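Local atomic coordinates of 3-oxoacyl-[acyl-carrier-protein] synthase 2 (Rickettsia rickettsii, PDB entry 4JGA), a protein that probably catalyses the condensation of malonyl-ACP with a growing acyl-ACP chain, the elongating step of bacterial fatty acid synthesis. Residues G123-G127 with L164-S169. Residues are numbered along the deposited sequence; the frame is centred on the assembly and turned at random. Where two conformers were deposited one is given.
Sequences GLILG and LSGLVS
L124 and L126 of strand 123-127 pack against L164, S165 and V168 of helix 164-169, a buried helix-on-sheet contact in the N-terminal half of a thiolase-type fold. The short segments run nearer antiparallel than parallel, at 139°, with their axes 8.2 Å apart at closest approach, and 308 Å² is buried in all. The two methyls of V168 divide between the leucines: CG1 lies 3.6 Å from L124 CD2, while CG2 meets L126 CD1 at 4.0 Å. This division follows from a chi1 of 176°, which sets CG1 anti to the backbone N and CG2 anti to the carbonyl carbon. L126 runs roughly at right angles to L164, with its CB 3.9 Å from L164 CG. The OG of S165 lies against the CB of both leucines, 3.4 Å from L126 CB and 3.9 Å from L124 CB; that hydroxyl is hydrogen-bonded to Q179 O in the neighbouring strand 178-179. At the G127 end a single water donates to L126 O at 2.7 Å and accepts from S165 N at 2.8 Å, satisfying this one carbonyl and an N-H in the first turn of helix 163-172. On the other side of the strand, I125 packs on helix 187-200, placing the sheet between two helical layers. Helix 93-109 adjoins L164 and V168, strands 178-179 and 206-213 flank 123-127 in the sheet, and A289 of the second subunit packs on S169.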
ATOM      1  N   GLY A 123       2.010  -7.084  14.673  1.00  8.11           N
ATOM      2  CA  GLY A 123       1.930  -6.854  13.260  1.00  7.91           C
ATOM      3  C   GLY A 123       2.611  -5.547  12.877  1.00  7.80           C
ATOM      4  O   GLY A 123       3.101  -4.812  13.718  1.00  7.89           O
ATOM      5  N   LEU A 124       2.601  -5.272  11.575  1.00  7.74           N
ATOM      6  CA  LEU A 124       3.203  -4.072  11.006  1.00  7.69           C
ATOM      7  C   LEU A 124       2.324  -3.501   9.857  1.00  7.40           C
ATOM      8  O   LEU A 124       1.774  -4.255   9.039  1.00  7.18           O
ATOM      9  CB  LEU A 124       4.594  -4.378  10.438  1.00  8.03           C
ATOM     10  CG  LEU A 124       5.573  -5.196  11.295  1.00  8.49           C
ATOM     11  CD1 LEU A 124       5.373  -6.675  11.063  1.00  8.60           C
ATOM     12  CD2 LEU A 124       7.015  -4.823  10.974  1.00  8.69           C
ATOM     13  N   ILE A 125       2.257  -2.168   9.806  1.00  7.24           N
ATOM     14  CA  ILE A 125       1.741  -1.435   8.661  1.00  7.10           C
ATOM     15  C   ILE A 125       2.692  -0.272   8.419  1.00  7.16           C
ATOM     16  O   ILE A 125       2.592   0.807   9.043  1.00  7.27           O
ATOM     17  CB  ILE A 125       0.302  -0.923   8.843  1.00  7.05           C
ATOM     18  CG1 ILE A 125      -0.649  -2.086   9.161  1.00  7.06           C
ATOM     19  CG2 ILE A 125      -0.171  -0.249   7.559  1.00  6.93           C
ATOM     20  CD1 ILE A 125      -2.114  -1.670   9.228  1.00  7.15           C
ATOM     21  N   LEU A 126       3.631  -0.536   7.529  1.00  7.14           N
ATOM     22  CA  LEU A 126       4.690   0.386   7.201  1.00  7.40           C
ATOM     23  C   LEU A 126       4.613   0.668   5.690  1.00  7.47           C
ATOM     24  O   LEU A 126       4.499  -0.242   4.869  1.00  7.25           O
ATOM     25  CB  LEU A 126       6.076  -0.155   7.614  1.00  7.50           C
ATOM     26  CG  LEU A 126       6.309  -0.353   9.090  1.00  7.59           C
ATOM     27  CD1 LEU A 126       7.557  -1.166   9.337  1.00  7.87           C
ATOM     28  CD2 LEU A 126       6.415   1.002   9.769  1.00  7.91           C
ATOM     29  N   GLY A 127       4.597   1.954   5.348  1.00  7.76           N
ATOM     30  CA  GLY A 127       4.385   2.338   3.949  1.00  7.85           C
ATOM     31  C   GLY A 127       5.361   3.367   3.430  1.00  8.08           C
ATOM     32  O   GLY A 127       6.259   3.842   4.155  1.00  8.31           O
ATOM     33  N   LEU A 164       9.916  -3.043   3.622  1.00  7.69           N
ATOM     34  CA  LEU A 164      10.186  -2.335   4.869  1.00  7.98           C
ATOM     35  C   LEU A 164       9.541  -3.097   6.015  1.00  8.19           C
ATOM     36  O   LEU A 164      10.239  -3.508   6.960  1.00  8.46           O
ATOM     37  CB  LEU A 164       9.722  -0.911   4.797  1.00  7.86           C
ATOM     38  CG  LEU A 164       9.694  -0.141   6.133  1.00  8.03           C
ATOM     39  CD1 LEU A 164      11.009  -0.148   6.904  1.00  8.30           C
ATOM     40  CD2 LEU A 164       9.302   1.272   5.803  1.00  8.00           C
ATOM     41  N   SER A 165       8.240  -3.380   5.886  1.00  7.99           N
ATOM     42  CA  SER A 165       7.549  -4.291   6.835  1.00  8.26           C
ATOM     43  C   SER A 165       8.269  -5.654   6.891  1.00  8.54           C
ATOM     44  O   SER A 165       8.484  -6.197   7.973  1.00  8.57           O
ATOM     45  CB  SER A 165       6.066  -4.505   6.453  1.00  7.99           C
ATOM     46  OG  SER A 165       5.277  -3.366   6.755  1.00  8.03           O
ATOM     47  N   GLY A 166       8.663  -6.180   5.728  1.00  8.55           N
ATOM     48  CA  GLY A 166       9.380  -7.457   5.683  1.00  8.96           C
ATOM     49  C   GLY A 166      10.640  -7.499   6.573  1.00  9.37           C
ATOM     50  O   GLY A 166      10.808  -8.409   7.371  1.00  9.62           O
ATOM     51  N   LEU A 167      11.519  -6.510   6.410  1.00  9.52           N
ATOM     52  CA  LEU A 167      12.779  -6.496   7.127  1.00 10.18           C
ATOM     53  C   LEU A 167      12.635  -6.227   8.619  1.00 10.00           C
ATOM     54  O   LEU A 167      13.374  -6.814   9.400  1.00 10.54           O
ATOM     55  CB  LEU A 167      13.785  -5.521   6.502  1.00 10.62           C
ATOM     56  CG  LEU A 167      14.422  -6.009   5.190  1.00 11.14           C
ATOM     57  CD1 LEU A 167      15.435  -4.967   4.722  1.00 11.61           C
ATOM     58  CD2 LEU A 167      15.118  -7.331   5.388  1.00 11.72           C
ATOM     59  N   VAL A 168      11.695  -5.374   9.008  1.00  9.40           N
ATOM     60  CA  VAL A 168      11.457  -5.105  10.416  1.00  9.40           C
ATOM     61  C   VAL A 168      10.879  -6.374  11.011  1.00  9.42           C
ATOM     62  O   VAL A 168      11.262  -6.766  12.102  1.00  9.50           O
ATOM     63  CB  VAL A 168      10.529  -3.916  10.625  1.00  8.99           C
ATOM     64  CG1 VAL A 168      10.197  -3.690  12.101  1.00  9.13           C
ATOM     65  CG2 VAL A 168      11.169  -2.657  10.047  1.00  9.11           C
ATOM     66  N   SER A 169      10.000  -7.056  10.273  1.00  9.15           N
ATOM     67  CA  SER A 169       9.431  -8.314  10.754  0.50  9.32           C
ATOM     68  C   SER A 169      10.534  -9.338  11.014  1.00 10.00           C
ATOM     69  O   SER A 169      10.555 -10.023  12.031  1.00 10.40           O
ATOM     70  CB  SER A 169       8.400  -8.849   9.735  0.50  8.97           C
ATOM     71  OG  SER A 169       8.073 -10.221   9.943  0.50  9.03           O
TER
HETATM   72  O   HOH W   1       6.558  -1.850   4.188  1.00  8.93           O